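PDB 4PET: extracellular solute-binding protein, family 7 from Colwellia psychrerythraea, which probably serves as the periplasmic solute-binding component of a TRAP transporter, holding pyruvate together with a calcium ion. Local coordinates for residues A[102-107]-A[320-325]; A[108-113]-A[235-240]; A[121-126]-A[330-335]; A[176-181]-A[313-318]. One frame throughout, in Å; residues are numbered along the deposited sequence.

Contact 1: residues A[102-107]-A[320-325]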
# COMPACT_ATOMS: atom_id res chain seq x y z
N ASN A 102 -27.46 -7.04 -4.58
CA ASN A 102 -26.80 -8.30 -4.25
C ASN A 102 -25.93 -8.02 -3.04
O ASN A 102 -24.94 -7.29 -3.14
CB ASN A 102 -25.95 -8.78 -5.42
CG ASN A 102 -25.24 -10.11 -5.13
OD1 ASN A 102 -24.94 -10.40 -3.98
ND2 ASN A 102 -25.00 -10.91 -6.16
N PHE A 103 -26.32 -8.55 -1.89
CA PHE A 103 -25.60 -8.21 -0.65
C PHE A 103 -24.14 -8.62 -0.70
O PHE A 103 -23.31 -8.06 0.05
CB PHE A 103 -26.26 -8.79 0.61
CG PHE A 103 -26.81 -10.17 0.46
CD1 PHE A 103 -25.97 -11.25 0.26
CD2 PHE A 103 -28.19 -10.39 0.53
CE1 PHE A 103 -26.49 -12.54 0.12
CE2 PHE A 103 -28.72 -11.67 0.40
CZ PHE A 103 -27.87 -12.74 0.19
N ASN A 104 -23.78 -9.55 -1.58
CA ASN A 104 -22.37 -9.98 -1.64
C ASN A 104 -21.43 -8.91 -2.20
O ASN A 104 -20.21 -8.96 -1.97
CB ASN A 104 -22.23 -11.32 -2.38
CG ASN A 104 -22.77 -12.47 -1.55
OD1 ASN A 104 -22.59 -12.48 -0.33
ND2 ASN A 104 -23.47 -13.40 -2.19
N THR A 105 -21.99 -7.91 -2.87
CA THR A 105 -21.19 -6.78 -3.33
C THR A 105 -20.59 -5.94 -2.19
O THR A 105 -19.63 -5.22 -2.42
CB THR A 105 -21.98 -5.85 -4.26
OG1 THR A 105 -23.12 -5.31 -3.58
CG2 THR A 105 -22.39 -6.60 -5.52
N MSE A 106 -21.16 -6.02 -0.99
CA MSE A 106 -20.65 -5.23 0.15
C MSE A 106 -19.21 -5.54 0.56
O MSE A 106 -18.45 -4.65 0.94
CB MSE A 106 -21.53 -5.45 1.38
CG MSE A 106 -22.92 -4.81 1.29
SE MSE A 106 -23.82 -4.91 3.02
CE MSE A 106 -24.15 -6.83 3.11
N PHE A 107 -18.84 -6.82 0.49
CA PHE A 107 -17.63 -7.29 1.14
C PHE A 107 -16.34 -7.01 0.35
O PHE A 107 -15.26 -7.16 0.91
CB PHE A 107 -17.79 -8.78 1.51
CG PHE A 107 -19.10 -9.06 2.21
CD1 PHE A 107 -19.37 -8.52 3.45
CD2 PHE A 107 -20.09 -9.80 1.58
CE1 PHE A 107 -20.57 -8.74 4.07
CE2 PHE A 107 -21.31 -10.01 2.19
CZ PHE A 107 -21.55 -9.49 3.42
N ALA A 320 -25.10 -17.70 6.84
CA ALA A 320 -25.98 -18.87 6.83
C ALA A 320 -27.02 -18.84 5.73
O ALA A 320 -27.53 -19.89 5.33
CB ALA A 320 -26.67 -19.01 8.16
N LYS A 321 -27.35 -17.66 5.22
CA LYS A 321 -28.44 -17.59 4.25
C LYS A 321 -27.97 -17.74 2.80
O LYS A 321 -28.78 -17.81 1.90
CB LYS A 321 -29.26 -16.32 4.44
CG LYS A 321 -28.49 -15.03 4.47
CD LYS A 321 -29.44 -13.90 4.75
CE LYS A 321 -28.82 -12.54 4.51
NZ LYS A 321 -29.59 -11.49 5.26
N ASP A 322 -26.66 -17.82 2.57
CA ASP A 322 -26.18 -17.93 1.20
C ASP A 322 -24.78 -18.51 1.18
O ASP A 322 -23.88 -18.00 1.85
CB ASP A 322 -26.22 -16.56 0.51
CG ASP A 322 -25.83 -16.63 -0.95
OD1 ASP A 322 -26.62 -17.15 -1.76
OD2 ASP A 322 -24.74 -16.15 -1.30
N PRO A 323 -24.57 -19.58 0.40
CA PRO A 323 -23.26 -20.24 0.42
C PRO A 323 -22.16 -19.38 -0.18
O PRO A 323 -21.01 -19.49 0.26
CB PRO A 323 -23.48 -21.51 -0.42
CG PRO A 323 -24.98 -21.67 -0.53
CD PRO A 323 -25.54 -20.29 -0.46
N MSE A 324 -22.48 -18.52 -1.14
CA MSE A 324 -21.47 -17.62 -1.69
C MSE A 324 -21.02 -16.58 -0.64
O MSE A 324 -19.83 -16.20 -0.58
CB MSE A 324 -22.00 -16.91 -2.94
CG MSE A 324 -20.98 -15.96 -3.58
SE MSE A 324 -19.25 -16.81 -3.93
CE MSE A 324 -19.79 -18.10 -5.25
N THR A 325 -21.98 -16.12 0.17
CA THR A 325 -21.69 -15.23 1.30
C THR A 325 -20.83 -15.92 2.34
O THR A 325 -19.92 -15.33 2.92
CB THR A 325 -22.98 -14.77 1.99
OG1 THR A 325 -23.89 -14.25 1.01
CG2 THR A 325 -22.67 -13.70 3.08
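The N-cap of helix 323-353 is shared across this contact, because D322, which caps the helix, also takes a bond from N104. D322 OD2 accepts T325 N at 3.1 Å, the capping bond proper. From the opposite face of the carboxylate plane N104 ND2 reaches the same OD2 at 3.2 Å, with an N-H...O angle of 158°. The acceptor lies almost in the amide plane of N104, whereas OD2 itself is met from above its carboxylate plane. The other end of the amide is used too: T325 OG1 donates to N104 OD1 at 2.6 Å, in the carbonyl plane and on a lone pair. N104 sits correctly for this because its CG stands anti to the carbonyl carbon (chi1 -72°), and its backbone N donates to N102 OD1 at 2.8 Å, an Asx turn. Two aromatic rings flank this polar network. F103 sets the edge of its ring against T325, with CE1 3.2 Å from OG1, while K321 CE lies over one face at 4.2 Å from CE2. The K321 ammonium is too distant for more than a weak cation-pi attraction. On the other flank F107 CE2 meets T325 CG2 at 4.0 Å. Bonds at both ends fix the N104 amide's rotation, while the two donors on OD2 hold the D322 carboxylate; the loop is thus tied to the start of the C-terminal helix.

Contact 2: residues A[108-113]-A[235-240]. With CA (calcium ion), chain E; PYR (pyruvic acid), chain D.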
# COMPACT_ATOMS: atom_id res chain seq x y z
N PHE A 108 -16.45 -6.56 -0.91
CA PHE A 108 -15.29 -6.23 -1.71
C PHE A 108 -14.84 -4.77 -1.56
O PHE A 108 -13.84 -4.37 -2.15
CB PHE A 108 -15.55 -6.59 -3.18
CG PHE A 108 -15.92 -8.04 -3.36
CD1 PHE A 108 -14.92 -9.02 -3.32
CD2 PHE A 108 -17.24 -8.44 -3.44
CE1 PHE A 108 -15.23 -10.37 -3.44
CE2 PHE A 108 -17.57 -9.79 -3.56
CZ PHE A 108 -16.57 -10.76 -3.56
N THR A 109 -15.58 -4.00 -0.76
CA THR A 109 -15.24 -2.63 -0.51
C THR A 109 -14.44 -2.55 0.79
O THR A 109 -13.27 -2.19 0.78
CB THR A 109 -16.46 -1.75 -0.42
OG1 THR A 109 -17.12 -1.73 -1.68
CG2 THR A 109 -16.02 -0.35 -0.09
N THR A 110 -15.07 -2.97 1.90
CA THR A 110 -14.41 -3.13 3.20
C THR A 110 -15.46 -3.75 4.13
O THR A 110 -16.63 -3.87 3.74
CB THR A 110 -13.91 -1.79 3.77
OG1 THR A 110 -13.09 -2.00 4.94
CG2 THR A 110 -15.08 -0.89 4.13
N VAL A 111 -15.04 -4.19 5.32
CA VAL A 111 -15.99 -4.60 6.37
C VAL A 111 -15.56 -4.08 7.74
O VAL A 111 -14.36 -3.96 8.03
CB VAL A 111 -16.19 -6.13 6.45
CG1 VAL A 111 -16.51 -6.70 5.08
CG2 VAL A 111 -14.96 -6.81 6.99
N PRO A 112 -16.54 -3.75 8.59
CA PRO A 112 -16.28 -3.28 9.96
C PRO A 112 -15.36 -4.27 10.66
O PRO A 112 -15.52 -5.47 10.54
CB PRO A 112 -17.68 -3.24 10.59
CG PRO A 112 -18.58 -2.95 9.42
CD PRO A 112 -17.98 -3.73 8.27
N PHE A 113 -14.37 -3.76 11.38
CA PHE A 113 -13.39 -4.59 12.07
C PHE A 113 -12.57 -5.51 11.15
O PHE A 113 -11.86 -6.41 11.61
CB PHE A 113 -14.09 -5.38 13.20
CG PHE A 113 -14.97 -4.50 14.04
CD1 PHE A 113 -14.42 -3.59 14.92
CD2 PHE A 113 -16.33 -4.55 13.92
CE1 PHE A 113 -15.23 -2.75 15.67
CE2 PHE A 113 -17.14 -3.71 14.68
CZ PHE A 113 -16.58 -2.83 15.55
N HIS A 235 -15.46 1.05 11.24
CA HIS A 235 -16.46 0.55 10.27
C HIS A 235 -15.90 0.39 8.86
O HIS A 235 -16.38 -0.45 8.08
CB HIS A 235 -17.60 1.55 10.21
CG HIS A 235 -17.16 2.90 9.74
ND1 HIS A 235 -17.63 3.47 8.59
CD2 HIS A 235 -16.22 3.75 10.24
CE1 HIS A 235 -17.01 4.63 8.39
NE2 HIS A 235 -16.16 4.82 9.38
N GLU A 236 -14.90 1.22 8.53
CA GLU A 236 -14.28 1.16 7.21
C GLU A 236 -12.76 1.24 7.28
O GLU A 236 -12.16 2.28 6.98
CB GLU A 236 -14.83 2.25 6.29
CG GLU A 236 -16.30 2.07 5.92
CD GLU A 236 -16.75 3.01 4.80
OE1 GLU A 236 -16.13 2.98 3.72
OE2 GLU A 236 -17.70 3.77 5.00
N PRO A 237 -12.11 0.13 7.67
CA PRO A 237 -10.64 0.15 7.90
C PRO A 237 -9.79 0.27 6.66
O PRO A 237 -8.61 0.66 6.77
CB PRO A 237 -10.36 -1.21 8.55
CG PRO A 237 -11.52 -2.10 8.06
CD PRO A 237 -12.71 -1.16 8.05
N GLY A 238 -10.36 -0.07 5.50
CA GLY A 238 -9.60 -0.21 4.27
C GLY A 238 -10.50 -0.16 3.04
O GLY A 238 -10.54 -1.09 2.24
N THR A 239 -11.18 0.96 2.89
CA THR A 239 -12.15 1.16 1.83
C THR A 239 -11.52 1.22 0.46
O THR A 239 -10.79 2.15 0.14
CB THR A 239 -12.99 2.42 2.11
OG1 THR A 239 -13.64 2.25 3.37
CG2 THR A 239 -14.02 2.65 0.99
N GLU A 240 -11.80 0.20 -0.33
CA GLU A 240 -11.33 0.15 -1.71
C GLU A 240 -12.48 0.53 -2.62
O GLU A 240 -13.57 -0.06 -2.53
CB GLU A 240 -10.85 -1.25 -2.08
CG GLU A 240 -10.25 -1.36 -3.45
CD GLU A 240 -8.84 -0.80 -3.52
OE1 GLU A 240 -8.03 -1.01 -2.57
OE2 GLU A 240 -8.53 -0.19 -4.56
CA CA E . -17.27 5.93 4.15
C PYR D . -18.39 6.16 1.08
O PYR D . -18.83 6.26 2.30
OXT PYR D . -19.28 6.22 0.13
CA PYR D . -17.01 6.08 0.81
O3 PYR D . -16.14 5.82 1.75
CB PYR D . -16.47 6.36 -0.56
O HOH W 1 -15.46 -1.26 -4.02
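T110 faces the 235-240 segment with both branches of its side chain at work. With OG1 anti to the backbone N (chi1 -171°), the hydroxyl is turned to P237 and G238, while CG2 lies between the backbone N and the carbonyl carbon and is turned to E236 and T239. OG1 comes within 3.2 Å of P237 CD and accepts a weak bond from G238 N at 3.4 Å. CG2 rests 3.7 Å from E236 CG, the two side chains meeting at about a right angle. Beside it, T109 and T239 lie alongside each other pointing the same way, CG2 to CG2 at 3.8 Å. The backbones are joined by a hydrogen bond from E240 N to T109 O (3.0 Å). Segment 235-240 links a strand of the six-stranded sheet, 229-231, to strand 240-246 of the five-stranded sheet, so it is a connection between the two lobes of the solute-binding fold. E236 extends beyond CG into the ligand site: OE2 binds the calcium ion at 2.4 Å, joined there by Q153, E211, the carbonyl of W212 and the pyruvate. Its other oxygen, OE1, accepts the hydroxyl of T239 (OG1 to OE1 2.6 Å) on the anti side, and also bonds the Y96 hydroxyl, which together restrain the carboxylate's rotation. F113 and P237 reach the second subunit, where they meet F354 and Y350.

Contact 3: residues A[121-126]-A[330-335]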
# COMPACT_ATOMS: atom_id res chain seq x y z
N HIS A 121 -5.02 -5.42 0.08
CA HIS A 121 -4.38 -5.59 -1.22
C HIS A 121 -3.76 -6.99 -1.38
O HIS A 121 -3.88 -7.59 -2.43
CB HIS A 121 -3.35 -4.49 -1.42
CG HIS A 121 -3.96 -3.14 -1.59
ND1 HIS A 121 -3.26 -1.96 -1.39
CD2 HIS A 121 -5.20 -2.77 -1.98
CE1 HIS A 121 -4.05 -0.94 -1.63
NE2 HIS A 121 -5.24 -1.40 -1.99
N ALA A 122 -3.14 -7.49 -0.32
CA ALA A 122 -2.64 -8.84 -0.29
C ALA A 122 -3.79 -9.80 -0.53
O ALA A 122 -3.67 -10.79 -1.30
CB ALA A 122 -2.00 -9.13 1.06
N TRP A 123 -4.89 -9.54 0.14
CA TRP A 123 -6.04 -10.41 0.03
C TRP A 123 -6.57 -10.42 -1.40
O TRP A 123 -6.80 -11.52 -1.94
CB TRP A 123 -7.16 -10.00 0.99
CG TRP A 123 -8.41 -10.82 0.80
CD1 TRP A 123 -8.59 -12.11 1.18
CD2 TRP A 123 -9.64 -10.42 0.16
NE1 TRP A 123 -9.85 -12.55 0.81
CE2 TRP A 123 -10.51 -11.52 0.18
CE3 TRP A 123 -10.08 -9.23 -0.43
CZ2 TRP A 123 -11.81 -11.47 -0.33
CZ3 TRP A 123 -11.37 -9.19 -0.97
CH2 TRP A 123 -12.22 -10.30 -0.91
N PHE A 124 -6.71 -9.24 -2.02
CA PHE A 124 -7.21 -9.12 -3.40
C PHE A 124 -6.34 -9.83 -4.42
O PHE A 124 -6.82 -10.64 -5.18
CB PHE A 124 -7.34 -7.66 -3.88
CG PHE A 124 -8.66 -7.05 -3.62
CD1 PHE A 124 -9.82 -7.55 -4.22
CD2 PHE A 124 -8.77 -5.97 -2.74
CE1 PHE A 124 -11.06 -6.98 -3.95
CE2 PHE A 124 -10.02 -5.38 -2.48
CZ PHE A 124 -11.16 -5.89 -3.08
N TYR A 125 -5.06 -9.49 -4.44
CA TYR A 125 -4.16 -9.91 -5.47
C TYR A 125 -3.50 -11.29 -5.26
O TYR A 125 -3.04 -11.90 -6.21
CB TYR A 125 -3.12 -8.80 -5.63
CG TYR A 125 -3.70 -7.57 -6.28
CD1 TYR A 125 -4.27 -7.65 -7.55
CD2 TYR A 125 -3.69 -6.32 -5.65
CE1 TYR A 125 -4.81 -6.54 -8.18
CE2 TYR A 125 -4.24 -5.18 -6.29
CZ TYR A 125 -4.79 -5.31 -7.56
OH TYR A 125 -5.31 -4.23 -8.24
N TYR A 126 -3.46 -11.77 -4.02
CA TYR A 126 -2.79 -13.00 -3.69
C TYR A 126 -3.59 -13.93 -2.80
O TYR A 126 -3.25 -15.09 -2.67
CB TYR A 126 -1.40 -12.71 -3.05
CG TYR A 126 -0.47 -12.05 -4.03
CD1 TYR A 126 0.26 -12.82 -4.93
CD2 TYR A 126 -0.37 -10.67 -4.11
CE1 TYR A 126 1.10 -12.23 -5.86
CE2 TYR A 126 0.48 -10.07 -5.03
CZ TYR A 126 1.19 -10.85 -5.91
OH TYR A 126 2.00 -10.28 -6.85
N LYS A 330 -15.79 -16.35 4.97
CA LYS A 330 -14.76 -17.25 5.47
C LYS A 330 -13.39 -16.88 4.94
O LYS A 330 -12.39 -16.97 5.66
CB LYS A 330 -15.06 -18.70 5.08
CG LYS A 330 -13.94 -19.66 5.50
CD LYS A 330 -14.16 -21.05 4.94
CE LYS A 330 -13.69 -22.15 5.89
NZ LYS A 330 -12.37 -21.86 6.52
N SER A 331 -13.32 -16.56 3.66
CA SER A 331 -12.05 -16.15 3.08
C SER A 331 -11.54 -14.89 3.75
O SER A 331 -10.36 -14.79 4.07
CB SER A 331 -12.18 -15.93 1.57
OG SER A 331 -10.97 -15.40 1.05
N LEU A 332 -12.42 -13.92 3.97
CA LEU A 332 -12.03 -12.66 4.61
C LEU A 332 -11.59 -12.88 6.04
O LEU A 332 -10.62 -12.27 6.49
CB LEU A 332 -13.15 -11.64 4.59
CG LEU A 332 -13.43 -10.98 3.25
CD1 LEU A 332 -14.72 -10.21 3.35
CD2 LEU A 332 -12.26 -10.04 2.83
N ASN A 333 -12.32 -13.73 6.75
CA ASN A 333 -12.08 -13.97 8.17
C ASN A 333 -10.76 -14.74 8.38
O ASN A 333 -9.89 -14.34 9.16
CB ASN A 333 -13.30 -14.68 8.78
CG ASN A 333 -13.11 -15.00 10.26
OD1 ASN A 333 -13.03 -16.17 10.65
ND2 ASN A 333 -13.05 -13.96 11.08
N ASP A 334 -10.58 -15.83 7.63
CA ASP A 334 -9.35 -16.62 7.73
C ASP A 334 -8.17 -15.79 7.25
O ASP A 334 -7.12 -15.85 7.86
CB ASP A 334 -9.41 -17.84 6.84
CG ASP A 334 -10.43 -18.84 7.29
OD1 ASP A 334 -11.00 -18.64 8.39
OD2 ASP A 334 -10.65 -19.82 6.52
N TYR A 335 -8.34 -15.06 6.15
CA TYR A 335 -7.24 -14.27 5.63
C TYR A 335 -6.85 -13.17 6.63
O TYR A 335 -5.67 -13.02 6.95
CB TYR A 335 -7.49 -13.72 4.23
CG TYR A 335 -6.17 -13.34 3.55
CD1 TYR A 335 -5.44 -14.30 2.83
CD2 TYR A 335 -5.62 -12.05 3.68
CE1 TYR A 335 -4.22 -13.98 2.24
CE2 TYR A 335 -4.41 -11.73 3.10
CZ TYR A 335 -3.71 -12.69 2.38
OH TYR A 335 -2.49 -12.37 1.82
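L332 CD2 sits over the six-membered ring of W123, 3.5 Å from its centroid and close to the ring normal, a CH-pi contact that forms the apolar centre. One methyl thus covers that face of the indole, with W123 CZ2 and CE2 nearest to it. Around the five-membered ring, Y335 joins in an offset edge-to-face pair: the edge of W123 is directed at the face of the tyrosine, the ring planes lie 61° apart and W123 CD1 is 3.6 Å from Y335 CG. The same tyrosine face also receives W123 CA, 4.1 Å from its centroid. These side chains join helix 117-126 to the long C-terminal helix 323-353; the local axes of the two segments pass 11.1 Å apart and run closer to antiparallel than to parallel. W123 reaches the other helix because its CG is anti to the backbone N (chi1 175°), which carries the indole across with L332 over its face and Y335 at its CD1 edge. Toward the rim, A122 CB touches the phenol end of Y335, 3.4 Å from OH and near the plane of the ring. The polar edge begins at the indole nitrogen: W123 NE1 donates to S331 OG at 3.1 Å in an almost straight bond (173°), with the oxygen essentially in the indole plane. This bond satisfies the buried N-H and fixes the turn of the ring. Y335 OH is bonded beyond the contact, to H278 ND1 of the second subunit.

Contact 4: residues A[176-181]-A[313-318]. With PYR (pyruvic acid), chain D.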
# COMPACT_ATOMS: atom_id res chain seq x y z
N PRO A 176 -22.81 3.80 4.49
CA PRO A 176 -23.06 2.69 3.56
C PRO A 176 -22.60 1.32 4.07
O PRO A 176 -22.08 1.15 5.20
CB PRO A 176 -22.23 3.09 2.34
CG PRO A 176 -21.00 3.80 2.97
CD PRO A 176 -21.49 4.43 4.25
N GLY A 177 -22.81 0.32 3.21
CA GLY A 177 -22.21 -0.97 3.38
C GLY A 177 -22.68 -1.69 4.61
O GLY A 177 -23.79 -1.45 5.17
N PHE A 178 -21.82 -2.58 5.05
CA PHE A 178 -22.17 -3.48 6.12
C PHE A 178 -22.34 -2.75 7.46
O PHE A 178 -23.16 -3.17 8.29
CB PHE A 178 -21.14 -4.60 6.24
CG PHE A 178 -21.66 -5.79 7.00
CD1 PHE A 178 -22.62 -6.62 6.44
CD2 PHE A 178 -21.23 -6.06 8.27
CE1 PHE A 178 -23.12 -7.71 7.15
CE2 PHE A 178 -21.71 -7.14 8.97
CZ PHE A 178 -22.66 -7.95 8.42
N ALA A 179 -21.58 -1.68 7.67
CA ALA A 179 -21.75 -0.90 8.92
C ALA A 179 -23.19 -0.36 9.03
O ALA A 179 -23.76 -0.25 10.12
CB ALA A 179 -20.72 0.23 9.01
N GLY A 180 -23.79 -0.01 7.90
CA GLY A 180 -25.16 0.47 7.90
C GLY A 180 -26.10 -0.58 8.44
O GLY A 180 -27.00 -0.30 9.24
N GLU A 181 -25.88 -1.82 8.03
CA GLU A 181 -26.67 -2.95 8.50
C GLU A 181 -26.45 -3.17 10.00
O GLU A 181 -27.38 -3.53 10.73
CB GLU A 181 -26.32 -4.23 7.73
CG GLU A 181 -26.39 -4.08 6.23
CD GLU A 181 -27.80 -3.86 5.75
OE1 GLU A 181 -28.63 -4.77 5.96
OE2 GLU A 181 -28.07 -2.76 5.21
N GLU A 313 -22.91 -10.94 15.17
CA GLU A 313 -24.21 -11.57 15.05
C GLU A 313 -24.67 -11.55 13.60
O GLU A 313 -25.21 -12.54 13.08
CB GLU A 313 -25.24 -10.85 15.89
CG GLU A 313 -25.19 -11.12 17.38
CD GLU A 313 -26.23 -10.27 18.12
OE1 GLU A 313 -27.16 -9.79 17.44
OE2 GLU A 313 -26.11 -10.09 19.36
N LEU A 314 -24.46 -10.42 12.94
CA LEU A 314 -24.95 -10.23 11.57
C LEU A 314 -24.10 -10.98 10.55
O LEU A 314 -24.63 -11.43 9.53
CB LEU A 314 -24.97 -8.76 11.19
CG LEU A 314 -26.31 -8.04 11.28
CD1 LEU A 314 -26.18 -6.65 10.65
CD2 LEU A 314 -27.43 -8.84 10.59
N LEU A 315 -22.80 -11.09 10.81
CA LEU A 315 -21.93 -11.84 9.91
C LEU A 315 -22.37 -13.31 9.91
O LEU A 315 -22.43 -13.95 8.87
CB LEU A 315 -20.47 -11.72 10.34
CG LEU A 315 -19.82 -10.36 10.09
CD1 LEU A 315 -18.51 -10.21 10.84
CD2 LEU A 315 -19.60 -10.14 8.58
N GLU A 316 -22.67 -13.81 11.08
CA GLU A 316 -23.10 -15.18 11.25
C GLU A 316 -24.43 -15.44 10.52
O GLU A 316 -24.63 -16.50 9.92
CB GLU A 316 -23.21 -15.41 12.76
CG GLU A 316 -23.87 -16.68 13.19
CD GLU A 316 -23.70 -16.89 14.69
OE1 GLU A 316 -22.67 -16.41 15.25
OE2 GLU A 316 -24.60 -17.51 15.29
N GLU A 317 -25.33 -14.44 10.57
CA GLU A 317 -26.63 -14.51 9.94
C GLU A 317 -26.52 -14.44 8.42
O GLU A 317 -27.17 -15.22 7.71
CB GLU A 317 -27.47 -13.34 10.49
CG GLU A 317 -28.84 -13.15 9.90
CD GLU A 317 -29.59 -11.99 10.59
OE1 GLU A 317 -29.31 -11.70 11.78
OE2 GLU A 317 -30.46 -11.36 9.93
N PHE A 318 -25.70 -13.52 7.91
CA PHE A 318 -25.49 -13.41 6.47
C PHE A 318 -24.84 -14.68 5.92
O PHE A 318 -25.27 -15.21 4.90
CB PHE A 318 -24.66 -12.16 6.09
CG PHE A 318 -25.50 -10.91 5.87
CD1 PHE A 318 -26.04 -10.21 6.95
CD2 PHE A 318 -25.77 -10.43 4.60
CE1 PHE A 318 -26.83 -9.08 6.76
CE2 PHE A 318 -26.57 -9.29 4.41
CZ PHE A 318 -27.10 -8.63 5.48
C PYR D . -18.39 6.16 1.08
O PYR D . -18.83 6.26 2.30
OXT PYR D . -19.28 6.22 0.13
CA PYR D . -17.01 6.08 0.81
O3 PYR D . -16.14 5.82 1.75
CB PYR D . -16.47 6.36 -0.56
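E181, which packs on L314 and F318, belongs to the set of groups that grip K99 NZ: its OE2 forms a salt bridge with that ammonium, and G177 O accepts a hydrogen bond from it. The contact is a helix-helix packing in which the first turn of helix 177-185 lies against helix 301-321, with local axes 11.2 Å apart and directed 107° from each other. No hydrogen bond crosses it; the contact is carried by F178. The F178 ring presents its edge to one face of F318, the centroids 5.4 Å apart and the planes 76° apart, an edge-to-face pair in which F178 CE1 leads toward F318 CD1. A chi1 of -161° swings the F178 ring off its own helix and toward 313-318. Its far end then settles on two leucines, with F178 CZ 3.7 Å from L314 CB and F178 CE2 3.7 Å from L315 CD2. L314 also places CD1 against the helix backbone, 3.3 Å from E181 O. The second carboxylate oxygen of E181, OE1, lies at the edge of the F318 ring, 4.2 Å from CZ, with carboxylate and ring nearly perpendicular. Beyond the packing, the start of segment 176-181 belongs to the ligand pocket. There P176 CG approaches the bound pyruvate, lying 3.3 Å from its carboxylate atom O.

From the N terminus, the chain opens three contacts in quick succession: 102-107 (contact 1), 108-113 (contact 2) and 121-126 (contact 3). Segment 176-181 then opens contact 4. Contact 2 closes first, at 235-240, so it lies wholly within the span of contact 1 and crosses contacts 3 and 4. Contact 4 closes at 313-318, inside the spans of contacts 1 and 3. Contacts 1 and 3 close last, at 320-325 and 330-335, and cross. M106 packs on F178 and F318, F107 on L332, and E240 bonds H121, joining neighbouring contacts. Together they tie the loop after strand 90-93, helix 117-126 and helix 177-185 to the interlobe connection and the two C-terminal helices.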